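Local coordinates for mRNA export factor GLE1 (Saccharomyces cerevisiae, PDB 6B4E), which functions as a nucleoporin in mRNA export, where together with inositol hexakisphosphate it activates the DEAD-box ATPase Dbp5, at residues W235-V240 against M288-P292; I205-W209 against F242-Y246; N155-K159 against Y172-M176; I223-V229 against Y270-L276. All blocks are in the same frame, centred on the assembly; numbering follows the deposited sequence.

Interactions 1, 2 and 4 share helix 225-264: its first turns meet helix 271-284 in interaction 4, a close contact at a glycine with an Asn225 side-chain bond and aromatic packing; its middle meets the C-terminal tail in interaction 1, and the turns just beyond meet helix 206-216 in interaction 2. Interaction 3, the most buried, joins a loop to helix 169-188 by an aromatic stack and direct and water-mediated hydrogen bonds. Interaction 2 is aromatic and apolar, beside the second protein; interaction 1, nearer the surface, relies on methionine packing and ordered water. Probable hydrogen bonds from Asp173 to Asn225 and Thr226 tie interactions 3 and 4; the Asp236-Arg275 salt bridge joins 1 and 4.

Interaction 1 of 4, residues W235-V240 against M288-P292; sequences WDAAAV and MESFP
Met288 reaches across to helix 225-264 with its thioether end: the sulfur lies against Val240, while the methyl goes deeper, between Trp235 and Ala239. Its chain runs fully extended as far as the sulfur (chi1 177°), passing Val240 in the opposite sense, so that SD lies 3.5 Å from CG2 of Val240. The last torsion then bends (chi3 -84°) and brings CE to 3.6 Å from Ala239 CB and just as near Trp235 NE1. The sulfur stands obliquely to the indole in a Met-aromatic contact. Ala239 CB covers one face of the same indole near its rim, while Leu276 and Leu279 of helix 271-284 pack on Trp235. In the all-helical C-terminal domain of GLE1, this is how the chain end, having left its last helix, is laid back along the long helix 225-264. Further down the tail, chi1 of -65° brings the Phe291 ring to the helix, and its face meets the carbonyl O of Asp236, which sits over the ring centre, 3.7 Å above its plane. CE2 of the same ring approaches Ala237 CA obliquely, and Ile185 of helix 169-188 also packs on it. Water fills in between the two backbones. One molecule donates to Asp236 OD2 at 2.7 Å and to Glu289 O, while OD1 of that aspartate is held in a salt bridge by Arg275. Another accepts from Phe291 N and lies 2.8 Å from Asp236 O; a third accepts from Val240 N and also reaches Glu289 O.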
loop_
_atom_site.group_PDB
_atom_site.type_symbol
_atom_site.label_atom_id
_atom_site.label_comp_id
_atom_site.label_asym_id
_atom_site.label_seq_id
_atom_site.Cartn_x
_atom_site.Cartn_y
_atom_site.Cartn_z
ATOM N N TRP A 235 2.360 -7.349 7.722
ATOM C CA TRP A 235 3.330 -8.006 8.598
ATOM C C TRP A 235 4.213 -8.983 7.832
ATOM O O TRP A 235 5.443 -8.940 7.941
ATOM C CB TRP A 235 2.572 -8.723 9.709
ATOM C CG TRP A 235 3.356 -9.301 10.866
ATOM C CD1 TRP A 235 4.298 -10.289 10.831
ATOM C CD2 TRP A 235 3.189 -8.954 12.237
ATOM N NE1 TRP A 235 4.734 -10.577 12.112
ATOM C CE2 TRP A 235 4.067 -9.757 12.990
ATOM C CE3 TRP A 235 2.386 -8.023 12.903
ATOM C CZ2 TRP A 235 4.143 -9.679 14.379
ATOM C CZ3 TRP A 235 2.475 -7.937 14.281
ATOM C CH2 TRP A 235 3.345 -8.757 15.005
ATOM N N ASP A 236 3.594 -9.869 7.048
ATOM C CA ASP A 236 4.347 -10.844 6.267
ATOM C C ASP A 236 5.303 -10.168 5.296
ATOM O O ASP A 236 6.351 -10.736 4.964
ATOM C CB ASP A 236 3.394 -11.766 5.491
ATOM C CG ASP A 236 2.764 -12.846 6.356
ATOM O OD1 ASP A 236 1.605 -13.203 6.075
ATOM O OD2 ASP A 236 3.422 -13.361 7.273
ATOM N N ALA A 237 4.948 -8.974 4.807
ATOM C CA ALA A 237 5.759 -8.237 3.850
ATOM C C ALA A 237 6.846 -7.361 4.472
ATOM O O ALA A 237 7.850 -7.090 3.801
ATOM C CB ALA A 237 4.869 -7.318 3.001
ATOM N N ALA A 238 6.671 -6.877 5.720
ATOM C CA ALA A 238 7.521 -5.787 6.191
ATOM C C ALA A 238 7.831 -5.791 7.682
ATOM O O ALA A 238 8.604 -4.934 8.112
ATOM C CB ALA A 238 6.871 -4.446 5.818
ATOM N N ALA A 239 7.301 -6.718 8.489
ATOM C CA ALA A 239 7.521 -6.607 9.938
ATOM C C ALA A 239 9.004 -6.680 10.301
ATOM O O ALA A 239 9.476 -5.934 11.174
ATOM C CB ALA A 239 6.732 -7.676 10.687
ATOM N N VAL A 240 9.756 -7.570 9.658
ATOM C CA VAL A 240 11.188 -7.681 9.948
ATOM C C VAL A 240 11.879 -6.333 9.773
ATOM O O VAL A 240 12.682 -5.900 10.611
ATOM C CB VAL A 240 11.819 -8.755 9.043
ATOM C CG1 VAL A 240 13.342 -8.611 9.006
ATOM C CG2 VAL A 240 11.384 -10.128 9.531
ATOM N N MET A 288 9.850 -15.072 13.645
ATOM C CA MET A 288 9.248 -14.191 12.645
ATOM C C MET A 288 9.788 -14.519 11.262
ATOM O O MET A 288 11.009 -14.602 11.063
ATOM C CB MET A 288 9.525 -12.726 12.969
ATOM C CG MET A 288 8.992 -11.764 11.925
ATOM S SD MET A 288 9.291 -10.027 12.337
ATOM C CE MET A 288 7.909 -9.670 13.427
ATOM N N GLU A 289 8.875 -14.684 10.308
ATOM C CA GLU A 289 9.211 -14.983 8.923
ATOM C C GLU A 289 9.247 -13.723 8.066
ATOM O O GLU A 289 8.625 -12.701 8.372
ATOM C CB GLU A 289 8.196 -15.949 8.322
ATOM C CG GLU A 289 8.266 -17.340 8.911
ATOM C CD GLU A 289 7.264 -18.293 8.273
ATOM O OE1 GLU A 289 6.681 -19.111 9.009
ATOM O OE2 GLU A 289 7.057 -18.221 7.046
ATOM N N SER A 290 9.998 -13.828 6.977
ATOM C CA SER A 290 10.012 -12.830 5.919
ATOM C C SER A 290 10.053 -13.580 4.600
ATOM O O SER A 290 10.408 -14.761 4.547
ATOM C CB SER A 290 11.195 -11.874 6.054
ATOM O OG SER A 290 12.414 -12.590 6.206
ATOM N N PHE A 291 9.676 -12.896 3.521
ATOM C CA PHE A 291 9.725 -13.538 2.224
ATOM C C PHE A 291 11.161 -13.922 1.886
ATOM O O PHE A 291 12.093 -13.161 2.182
ATOM C CB PHE A 291 9.164 -12.615 1.132
ATOM C CG PHE A 291 7.695 -12.299 1.292
ATOM C CD1 PHE A 291 6.830 -13.232 1.846
ATOM C CD2 PHE A 291 7.174 -11.079 0.863
ATOM C CE1 PHE A 291 5.475 -12.953 1.987
ATOM C CE2 PHE A 291 5.828 -10.796 1.004
ATOM C CZ PHE A 291 4.978 -11.742 1.564
ATOM N N PRO A 292 11.377 -15.081 1.270
ATOM C CA PRO A 292 12.745 -15.478 0.915
ATOM C C PRO A 292 13.424 -14.443 0.027
ATOM O O PRO A 292 12.798 -13.824 -0.835
ATOM C CB PRO A 292 12.549 -16.808 0.177
ATOM C CG PRO A 292 11.236 -17.318 0.637
ATOM C CD PRO A 292 10.390 -16.100 0.866
HETATM O O HOH W 1 8.214 -9.904 8.062
HETATM O O HOH W 2 8.844 -10.227 3.702
HETATM O O HOH W 3 5.608 -12.982 8.851
#

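Interaction 2 of 4, residues I205-W209 against F242-Y246; sequences IALSW and FLQAY
Trp209, Phe242 and Tyr246 form an aromatic cluster between helices 206-216 and 225-264. The indole turns its edge to the face of Tyr246 in a T-shaped pair, planes at 73° and centroids of the six-membered rings 5.3 Å apart. Its CE3 is the atom that does the touching, 3.8 Å from Tyr246 CD2. That same CE3 lies 3.5 Å from Phe242 CZ, but these two rings meet rim to rim, neither over the other's face. In the all-helical domain that interacts with NUP42, DBP5 and GFD1, this cluster borders a second protein: Trp209 NE1 is hydrogen-bonded to that chain's backbone, and Tyr246 packs on one of its apolar side chains. Among the aliphatic contacts Ile205 does most. With CG1 opposite the backbone N (chi1 -170°), this branch lies 4.1 Å from Ala245 CB and carries CD1 to the edge of the Phe242 ring. Its CG2 goes the other way, 3.5 Å from the Tyr246 hydroxyl oxygen. That oxygen, OH, also presses against Ala206, 3.2 Å from CA, at an angle that rules out a bond with Ala206 N. Ser208 OG is bonded to Thr187 OG1 of helix 169-188 and to Trp234 NE1, on helix 225-264 itself.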
loop_
_atom_site.group_PDB
_atom_site.type_symbol
_atom_site.label_atom_id
_atom_site.label_comp_id
_atom_site.label_asym_id
_atom_site.label_seq_id
_atom_site.Cartn_x
_atom_site.Cartn_y
_atom_site.Cartn_z
ATOM N N ILE A 205 9.635 4.199 4.794
ATOM C CA ILE A 205 9.143 3.320 5.847
ATOM C C ILE A 205 8.237 4.068 6.819
ATOM O O ILE A 205 7.370 3.463 7.450
ATOM C CB ILE A 205 10.340 2.633 6.549
ATOM C CG1 ILE A 205 9.876 1.525 7.492
ATOM C CG2 ILE A 205 11.210 3.622 7.336
ATOM C CD1 ILE A 205 9.300 0.352 6.795
ATOM N N ALA A 206 8.399 5.395 6.936
ATOM C CA ALA A 206 7.484 6.185 7.755
ATOM C C ALA A 206 6.029 5.928 7.382
ATOM O O ALA A 206 5.144 6.031 8.233
ATOM C CB ALA A 206 7.796 7.681 7.601
ATOM N N LEU A 207 5.760 5.627 6.111
ATOM C CA LEU A 207 4.376 5.454 5.685
ATOM C C LEU A 207 3.770 4.181 6.257
ATOM O O LEU A 207 2.548 4.109 6.427
ATOM C CB LEU A 207 4.295 5.449 4.163
ATOM C CG LEU A 207 4.835 6.714 3.480
ATOM C CD1 LEU A 207 4.471 6.686 2.008
ATOM C CD2 LEU A 207 4.310 7.982 4.139
ATOM N N SER A 208 4.604 3.171 6.549
ATOM C CA SER A 208 4.140 2.000 7.279
ATOM C C SER A 208 3.831 2.338 8.724
ATOM O O SER A 208 2.868 1.808 9.285
ATOM C CB SER A 208 5.175 0.870 7.235
ATOM O OG SER A 208 5.070 0.116 6.043
ATOM N N TRP A 209 4.652 3.182 9.366
ATOM C CA TRP A 209 4.289 3.649 10.697
ATOM C C TRP A 209 2.908 4.305 10.673
ATOM O O TRP A 209 2.060 3.993 11.515
ATOM C CB TRP A 209 5.346 4.617 11.257
ATOM C CG TRP A 209 5.022 5.038 12.662
ATOM C CD1 TRP A 209 4.135 6.005 13.036
ATOM C CD2 TRP A 209 5.573 4.514 13.882
ATOM N NE1 TRP A 209 4.080 6.104 14.393
ATOM C CE2 TRP A 209 4.946 5.199 14.946
ATOM C CE3 TRP A 209 6.512 3.531 14.176
ATOM C CZ2 TRP A 209 5.226 4.931 16.280
ATOM C CZ3 TRP A 209 6.797 3.268 15.510
ATOM C CH2 TRP A 209 6.156 3.967 16.544
ATOM N N PHE A 242 10.461 -3.317 9.588
ATOM C CA PHE A 242 9.888 -2.307 10.476
ATOM C C PHE A 242 10.601 -2.312 11.820
ATOM O O PHE A 242 10.939 -1.259 12.362
ATOM C CB PHE A 242 8.396 -2.600 10.647
ATOM C CG PHE A 242 7.597 -1.506 11.327
ATOM C CD1 PHE A 242 7.386 -0.284 10.706
ATOM C CD2 PHE A 242 6.992 -1.744 12.549
ATOM C CE1 PHE A 242 6.629 0.691 11.316
ATOM C CE2 PHE A 242 6.238 -0.762 13.167
ATOM C CZ PHE A 242 6.050 0.452 12.542
ATOM N N LEU A 243 10.863 -3.505 12.352
ATOM C CA LEU A 243 11.649 -3.627 13.575
ATOM C C LEU A 243 13.068 -3.102 13.399
ATOM O O LEU A 243 13.632 -2.501 14.326
ATOM C CB LEU A 243 11.679 -5.092 14.030
ATOM C CG LEU A 243 10.364 -5.597 14.598
ATOM C CD1 LEU A 243 10.379 -7.111 14.656
ATOM C CD2 LEU A 243 10.149 -5.045 15.975
ATOM N N GLN A 244 13.683 -3.357 12.241
ATOM C CA GLN A 244 15.007 -2.803 11.967
ATOM C C GLN A 244 14.983 -1.289 12.022
ATOM O O GLN A 244 15.918 -0.655 12.539
ATOM C CB GLN A 244 15.503 -3.273 10.600
ATOM C CG GLN A 244 15.781 -4.762 10.581
ATOM C CD GLN A 244 16.047 -5.328 9.190
ATOM O OE1 GLN A 244 15.879 -4.663 8.168
ATOM N NE2 GLN A 244 16.418 -6.591 9.155
ATOM N N ALA A 245 13.916 -0.695 11.498
ATOM C CA ALA A 245 13.860 0.753 11.362
ATOM C C ALA A 245 13.606 1.426 12.704
ATOM O O ALA A 245 14.236 2.441 13.018
ATOM C CB ALA A 245 12.767 1.141 10.368
ATOM N N TYR A 246 12.663 0.905 13.497
ATOM C CA TYR A 246 12.200 1.620 14.683
ATOM C C TYR A 246 12.355 0.844 15.988
ATOM O O TYR A 246 11.877 1.323 17.028
ATOM C CB TYR A 246 10.728 2.035 14.501
ATOM C CG TYR A 246 10.460 2.921 13.303
ATOM C CD1 TYR A 246 11.031 4.165 13.190
ATOM C CD2 TYR A 246 9.599 2.503 12.276
ATOM C CE1 TYR A 246 10.780 4.983 12.078
ATOM C CE2 TYR A 246 9.346 3.315 11.176
ATOM C CZ TYR A 246 9.939 4.545 11.078
ATOM O OH TYR A 246 9.686 5.361 9.986
#

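Interaction 3 of 4, residues N155-K159 against Y172-M176; sequences NMGWK and YDERM
Tyr172 lies under the indole of Trp158 and bonds to the turn that ends helix 150-155. That turn is a Schellman motif with Gly157, at positive phi, as its C-prime residue and Trp158 N bonded back to Arg153 O. It leaves the carbonyls of Met156 and Gly157 facing helix 169-188, and each finds a donor there. CG of Tyr172 points away from its backbone N (chi1 174°), which sends the ring out to the loop, where OH donates a hydrogen bond to Met156 O over 2.6 Å, tilted 29° out of the carbonyl plane. The same OH accepts from a water at 2.9 Å, and this water accepts from Trp158 NE1, so the hydroxyl and the indole N-H are linked through one water. Gly157 O is gripped twice: by NH2 of Arg175 at 3.0 Å, the oxygen lying almost in the guanidinium plane, and by a second water that also accepts from Arg175 NH1. The arginine is shared further, its NH1 with Glu98 and its NH2 with Glu167. These carboxylates probably offset the arginine's charge and so ease the approach of Lys159, whose CE lies over one face of the guanidinium and whose NZ is 4.4 Å from Arg175 NE. Between the polar atoms the rings stack face to face, the five-membered ring of Trp158 and the ring of Tyr172 tilted by only 9°. Met176 CG covers the opposite face of the tyrosine. Beyond the stack, Tyr172 CB makes a CH-pi contact over the indole's six-membered ring, 3.9 Å from its centroid.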
loop_
_atom_site.group_PDB
_atom_site.type_symbol
_atom_site.label_atom_id
_atom_site.label_comp_id
_atom_site.label_asym_id
_atom_site.label_seq_id
_atom_site.Cartn_x
_atom_site.Cartn_y
_atom_site.Cartn_z
ATOM N N ASN A 155 -16.745 4.233 -0.579
ATOM C CA ASN A 155 -15.521 4.931 -0.205
ATOM C C ASN A 155 -14.432 3.940 0.169
ATOM O O ASN A 155 -13.257 4.144 -0.164
ATOM C CB ASN A 155 -15.792 5.892 0.957
ATOM C CG ASN A 155 -16.571 7.133 0.535
ATOM O OD1 ASN A 155 -16.529 7.540 -0.623
ATOM N ND2 ASN A 155 -17.275 7.741 1.484
ATOM N N MET A 156 -14.807 2.858 0.853
ATOM C CA MET A 156 -13.832 1.886 1.329
ATOM C C MET A 156 -13.407 0.893 0.254
ATOM O O MET A 156 -12.692 -0.058 0.574
ATOM C CB MET A 156 -14.378 1.143 2.559
ATOM C CG MET A 156 -14.481 2.000 3.829
ATOM S SD MET A 156 -12.939 2.872 4.240
ATOM C CE MET A 156 -11.852 1.486 4.560
ATOM N N GLY A 157 -13.821 1.079 -0.999
ATOM C CA GLY A 157 -13.313 0.291 -2.110
ATOM C C GLY A 157 -14.076 -0.978 -2.441
ATOM O O GLY A 157 -13.554 -1.817 -3.193
ATOM N N TRP A 158 -15.288 -1.144 -1.920
ATOM C CA TRP A 158 -16.089 -2.317 -2.229
ATOM C C TRP A 158 -16.628 -2.255 -3.651
ATOM O O TRP A 158 -16.990 -1.186 -4.154
ATOM C CB TRP A 158 -17.254 -2.426 -1.257
ATOM C CG TRP A 158 -16.874 -2.794 0.131
ATOM C CD1 TRP A 158 -16.427 -1.962 1.112
ATOM C CD2 TRP A 158 -16.916 -4.103 0.698
ATOM N NE1 TRP A 158 -16.180 -2.680 2.262
ATOM C CE2 TRP A 158 -16.485 -3.998 2.029
ATOM C CE3 TRP A 158 -17.280 -5.360 0.204
ATOM C CZ2 TRP A 158 -16.395 -5.094 2.865
ATOM C CZ3 TRP A 158 -17.197 -6.444 1.038
ATOM C CH2 TRP A 158 -16.760 -6.304 2.358
ATOM N N LYS A 159 -16.710 -3.417 -4.287
ATOM C CA LYS A 159 -17.303 -3.553 -5.610
ATOM C C LYS A 159 -18.674 -4.201 -5.509
ATOM O O LYS A 159 -19.065 -4.756 -4.476
ATOM C CB LYS A 159 -16.394 -4.371 -6.535
ATOM C CG LYS A 159 -15.015 -3.760 -6.688
ATOM C CD LYS A 159 -14.325 -4.107 -8.004
ATOM C CE LYS A 159 -13.881 -5.553 -8.048
ATOM N NZ LYS A 159 -12.783 -5.776 -9.028
ATOM N N TYR A 172 -13.246 -9.127 -1.307
ATOM C CA TYR A 172 -12.790 -7.803 -0.909
ATOM C C TYR A 172 -11.553 -7.889 -0.033
ATOM O O TYR A 172 -10.560 -7.183 -0.261
ATOM C CB TYR A 172 -13.918 -7.083 -0.180
ATOM C CG TYR A 172 -13.535 -5.750 0.407
ATOM C CD1 TYR A 172 -13.423 -4.610 -0.383
ATOM C CD2 TYR A 172 -13.306 -5.620 1.772
ATOM C CE1 TYR A 172 -13.073 -3.373 0.183
ATOM C CE2 TYR A 172 -12.981 -4.399 2.339
ATOM C CZ TYR A 172 -12.857 -3.286 1.548
ATOM O OH TYR A 172 -12.516 -2.098 2.157
ATOM N N ASP A 173 -11.598 -8.731 0.995
ATOM C CA ASP A 173 -10.477 -8.808 1.924
ATOM C C ASP A 173 -9.201 -9.227 1.212
ATOM O O ASP A 173 -8.131 -8.667 1.466
ATOM C CB ASP A 173 -10.787 -9.781 3.065
ATOM C CG ASP A 173 -11.788 -9.212 4.068
ATOM O OD1 ASP A 173 -12.361 -10.008 4.840
ATOM O OD2 ASP A 173 -12.016 -7.993 4.068
ATOM N N GLU A 174 -9.290 -10.219 0.325
ATOM C CA GLU A 174 -8.079 -10.729 -0.307
ATOM C C GLU A 174 -7.515 -9.728 -1.302
ATOM O O GLU A 174 -6.286 -9.588 -1.401
ATOM C CB GLU A 174 -8.346 -12.083 -0.944
ATOM C CG GLU A 174 -8.540 -13.195 0.110
ATOM C CD GLU A 174 -8.603 -14.605 -0.464
ATOM O OE1 GLU A 174 -8.620 -14.757 -1.702
ATOM O OE2 GLU A 174 -8.635 -15.570 0.332
ATOM N N ARG A 175 -8.382 -8.974 -1.986
ATOM C CA ARG A 175 -7.918 -7.856 -2.808
ATOM C C ARG A 175 -7.205 -6.796 -1.968
ATOM O O ARG A 175 -6.131 -6.304 -2.343
ATOM C CB ARG A 175 -9.091 -7.218 -3.561
ATOM C CG ARG A 175 -9.677 -8.060 -4.646
ATOM C CD ARG A 175 -10.573 -7.246 -5.582
ATOM N NE ARG A 175 -11.625 -6.488 -4.894
ATOM C CZ ARG A 175 -11.602 -5.172 -4.660
ATOM N NH1 ARG A 175 -10.575 -4.427 -5.054
ATOM N NH2 ARG A 175 -12.617 -4.583 -4.037
ATOM N N MET A 176 -7.797 -6.404 -0.834
ATOM C CA MET A 176 -7.162 -5.376 -0.019
ATOM C C MET A 176 -5.806 -5.861 0.484
ATOM O O MET A 176 -4.830 -5.100 0.503
ATOM C CB MET A 176 -8.052 -4.981 1.165
ATOM C CG MET A 176 -9.386 -4.355 0.791
ATOM S SD MET A 176 -9.244 -2.853 -0.192
ATOM C CE MET A 176 -9.599 -3.529 -1.815
HETATM O O HOH W 4 -11.247 -1.528 -4.336
HETATM O O HOH W 5 -14.310 -1.984 4.488
#

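Interaction 4 of 4, residues I223-V229 against Y270-L276; sequences ITNTHFV and YVGAARL
The first turns of helices 225-264 and 271-284 run nearly side by side, the short axes 31° apart and 7.4 Å from each other at their closest, with the CA atoms of Val229 and Gly272 only 4.6 Å apart. Such closeness is possible because Gly272 presents bare backbone to Asn225, Phe228 and Val229. Asn225 uses it for a bond: OD1 accepts from Gly272 N at 2.7 Å, in the amide plane and on a lone pair. Its CG, swung opposite the backbone N (chi1 180°), reaches over to the second helix, while ND2 on the far side of the amide is held by Asp173 OD1 of helix 169-188. Tyr270, at the N-cap position, lays its ring over the start of helix 225-264, with Asn225 N 3.6 Å above the ring centre. Phe228 packs beside Gly272, its CB against the carbonyl carbon. One face of its ring receives Ala273 CB in a CH-pi contact, 3.7 Å from the centroid and close to the ring normal, and Leu276 CD2 comes in at the ring's edge. The rings of Phe228 and Tyr270 touch only rim to rim. A water donates to both Phe228 O and Gly272 O. On the first helix Thr224 and His227 form a capping box, Thr224 N bonding to His227 ND1 at 3.1 Å; Thr224 OG1 adds a weak cap by accepting from Thr226 N. Together these features are those of close, glycine-mediated packing between two helix N-termini, here within the all-helical C-terminal domain.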
loop_
_atom_site.group_PDB
_atom_site.type_symbol
_atom_site.label_atom_id
_atom_site.label_comp_id
_atom_site.label_asym_id
_atom_site.label_seq_id
_atom_site.Cartn_x
_atom_site.Cartn_y
_atom_site.Cartn_z
ATOM N N ILE A 223 -13.630 -0.580 13.066
ATOM C CA ILE A 223 -12.694 -1.646 12.743
ATOM C C ILE A 223 -13.477 -2.860 12.265
ATOM O O ILE A 223 -14.479 -3.251 12.866
ATOM C CB ILE A 223 -11.833 -1.977 13.976
ATOM C CG1 ILE A 223 -10.969 -0.769 14.357
ATOM C CG2 ILE A 223 -10.953 -3.200 13.740
ATOM C CD1 ILE A 223 -9.935 -0.375 13.323
ATOM N N THR A 224 -13.015 -3.460 11.177
ATOM C CA THR A 224 -13.633 -4.641 10.601
ATOM C C THR A 224 -12.551 -5.679 10.373
ATOM O O THR A 224 -11.365 -5.441 10.633
ATOM C CB THR A 224 -14.351 -4.308 9.291
ATOM O OG1 THR A 224 -13.382 -3.957 8.299
ATOM C CG2 THR A 224 -15.310 -3.152 9.500
ATOM N N ASN A 225 -12.966 -6.855 9.892
ATOM C CA ASN A 225 -11.988 -7.906 9.641
ATOM C C ASN A 225 -10.890 -7.430 8.704
ATOM O O ASN A 225 -9.736 -7.862 8.834
ATOM C CB ASN A 225 -12.674 -9.137 9.061
ATOM C CG ASN A 225 -11.699 -10.263 8.776
ATOM O OD1 ASN A 225 -10.994 -10.739 9.667
ATOM N ND2 ASN A 225 -11.672 -10.713 7.534
ATOM N N THR A 226 -11.231 -6.541 7.759
ATOM C CA THR A 226 -10.280 -6.135 6.724
ATOM C C THR A 226 -9.071 -5.425 7.318
ATOM O O THR A 226 -7.955 -5.553 6.805
ATOM C CB THR A 226 -10.960 -5.222 5.703
ATOM O OG1 THR A 226 -12.263 -5.739 5.360
ATOM C CG2 THR A 226 -10.117 -5.119 4.464
ATOM N N HIS A 227 -9.270 -4.638 8.374
ATOM C CA HIS A 227 -8.121 -4.007 9.022
ATOM C C HIS A 227 -7.117 -5.055 9.477
ATOM O O HIS A 227 -5.897 -4.869 9.342
ATOM C CB HIS A 227 -8.569 -3.175 10.216
ATOM C CG HIS A 227 -9.365 -1.971 9.837
ATOM N ND1 HIS A 227 -10.738 -2.002 9.707
ATOM C CD2 HIS A 227 -8.984 -0.708 9.540
ATOM C CE1 HIS A 227 -11.170 -0.802 9.361
ATOM N NE2 HIS A 227 -10.127 0.002 9.259
ATOM N N PHE A 228 -7.610 -6.158 10.022
ATOM C CA PHE A 228 -6.716 -7.197 10.492
ATOM C C PHE A 228 -6.078 -7.929 9.328
ATOM O O PHE A 228 -4.903 -8.308 9.398
ATOM C CB PHE A 228 -7.466 -8.176 11.396
ATOM C CG PHE A 228 -7.896 -7.576 12.715
ATOM C CD1 PHE A 228 -6.992 -7.412 13.746
ATOM C CD2 PHE A 228 -9.199 -7.164 12.911
ATOM C CE1 PHE A 228 -7.381 -6.859 14.947
ATOM C CE2 PHE A 228 -9.598 -6.617 14.114
ATOM C CZ PHE A 228 -8.681 -6.468 15.136
ATOM N N VAL A 229 -6.846 -8.148 8.258
ATOM C CA VAL A 229 -6.298 -8.775 7.065
ATOM C C VAL A 229 -5.132 -7.958 6.519
ATOM O O VAL A 229 -4.063 -8.504 6.237
ATOM C CB VAL A 229 -7.396 -8.974 6.002
ATOM C CG1 VAL A 229 -6.784 -9.476 4.693
ATOM C CG2 VAL A 229 -8.416 -9.975 6.494
ATOM N N TYR A 270 -12.955 -12.386 14.157
ATOM C CA TYR A 270 -12.467 -12.054 12.826
ATOM C C TYR A 270 -11.343 -13.009 12.455
ATOM O O TYR A 270 -10.391 -13.188 13.230
ATOM C CB TYR A 270 -11.959 -10.622 12.796
ATOM C CG TYR A 270 -13.016 -9.527 12.886
ATOM C CD1 TYR A 270 -14.256 -9.661 12.276
ATOM C CD2 TYR A 270 -12.740 -8.324 13.545
ATOM C CE1 TYR A 270 -15.195 -8.645 12.329
ATOM C CE2 TYR A 270 -13.690 -7.304 13.609
ATOM C CZ TYR A 270 -14.915 -7.477 12.996
ATOM O OH TYR A 270 -15.878 -6.490 13.038
ATOM N N VAL A 271 -11.458 -13.621 11.274
ATOM C CA VAL A 271 -10.440 -14.560 10.803
ATOM C C VAL A 271 -9.091 -13.859 10.685
ATOM O O VAL A 271 -8.046 -14.427 11.037
ATOM C CB VAL A 271 -10.876 -15.184 9.461
ATOM C CG1 VAL A 271 -9.738 -15.966 8.821
ATOM C CG2 VAL A 271 -12.083 -16.077 9.683
ATOM N N GLY A 272 -9.096 -12.615 10.201
ATOM C CA GLY A 272 -7.854 -11.859 10.094
ATOM C C GLY A 272 -7.208 -11.566 11.433
ATOM O O GLY A 272 -5.972 -11.523 11.537
ATOM N N ALA A 273 -8.024 -11.362 12.475
ATOM C CA ALA A 273 -7.481 -11.106 13.799
ATOM C C ALA A 273 -6.803 -12.350 14.352
ATOM O O ALA A 273 -5.721 -12.261 14.941
ATOM C CB ALA A 273 -8.585 -10.628 14.738
ATOM N N ALA A 274 -7.414 -13.514 14.152
ATOM C CA ALA A 274 -6.789 -14.770 14.574
ATOM C C ALA A 274 -5.428 -14.951 13.917
ATOM O O ALA A 274 -4.462 -15.368 14.576
ATOM C CB ALA A 274 -7.706 -15.946 14.241
ATOM N N ARG A 275 -5.325 -14.628 12.626
ATOM C CA ARG A 275 -4.045 -14.781 11.941
ATOM C C ARG A 275 -3.022 -13.766 12.439
ATOM O O ARG A 275 -1.832 -14.087 12.566
ATOM C CB ARG A 275 -4.209 -14.653 10.432
ATOM C CG ARG A 275 -2.972 -15.203 9.723
ATOM C CD ARG A 275 -3.171 -15.308 8.240
ATOM N NE ARG A 275 -2.762 -14.082 7.569
ATOM C CZ ARG A 275 -1.503 -13.767 7.299
ATOM N NH1 ARG A 275 -1.229 -12.633 6.677
ATOM N NH2 ARG A 275 -0.515 -14.582 7.657
ATOM N N LEU A 276 -3.453 -12.531 12.710
ATOM C CA LEU A 276 -2.516 -11.540 13.236
ATOM C C LEU A 276 -1.984 -11.978 14.593
ATOM O O LEU A 276 -0.801 -11.796 14.896
ATOM C CB LEU A 276 -3.187 -10.170 13.345
ATOM C CG LEU A 276 -2.254 -8.987 13.627
ATOM C CD1 LEU A 276 -1.219 -8.828 12.525
ATOM C CD2 LEU A 276 -3.042 -7.683 13.783
HETATM O O HOH W 6 -4.262 -10.886 9.527
HETATM O O HOH W 7 -3.485 -11.437 5.017
#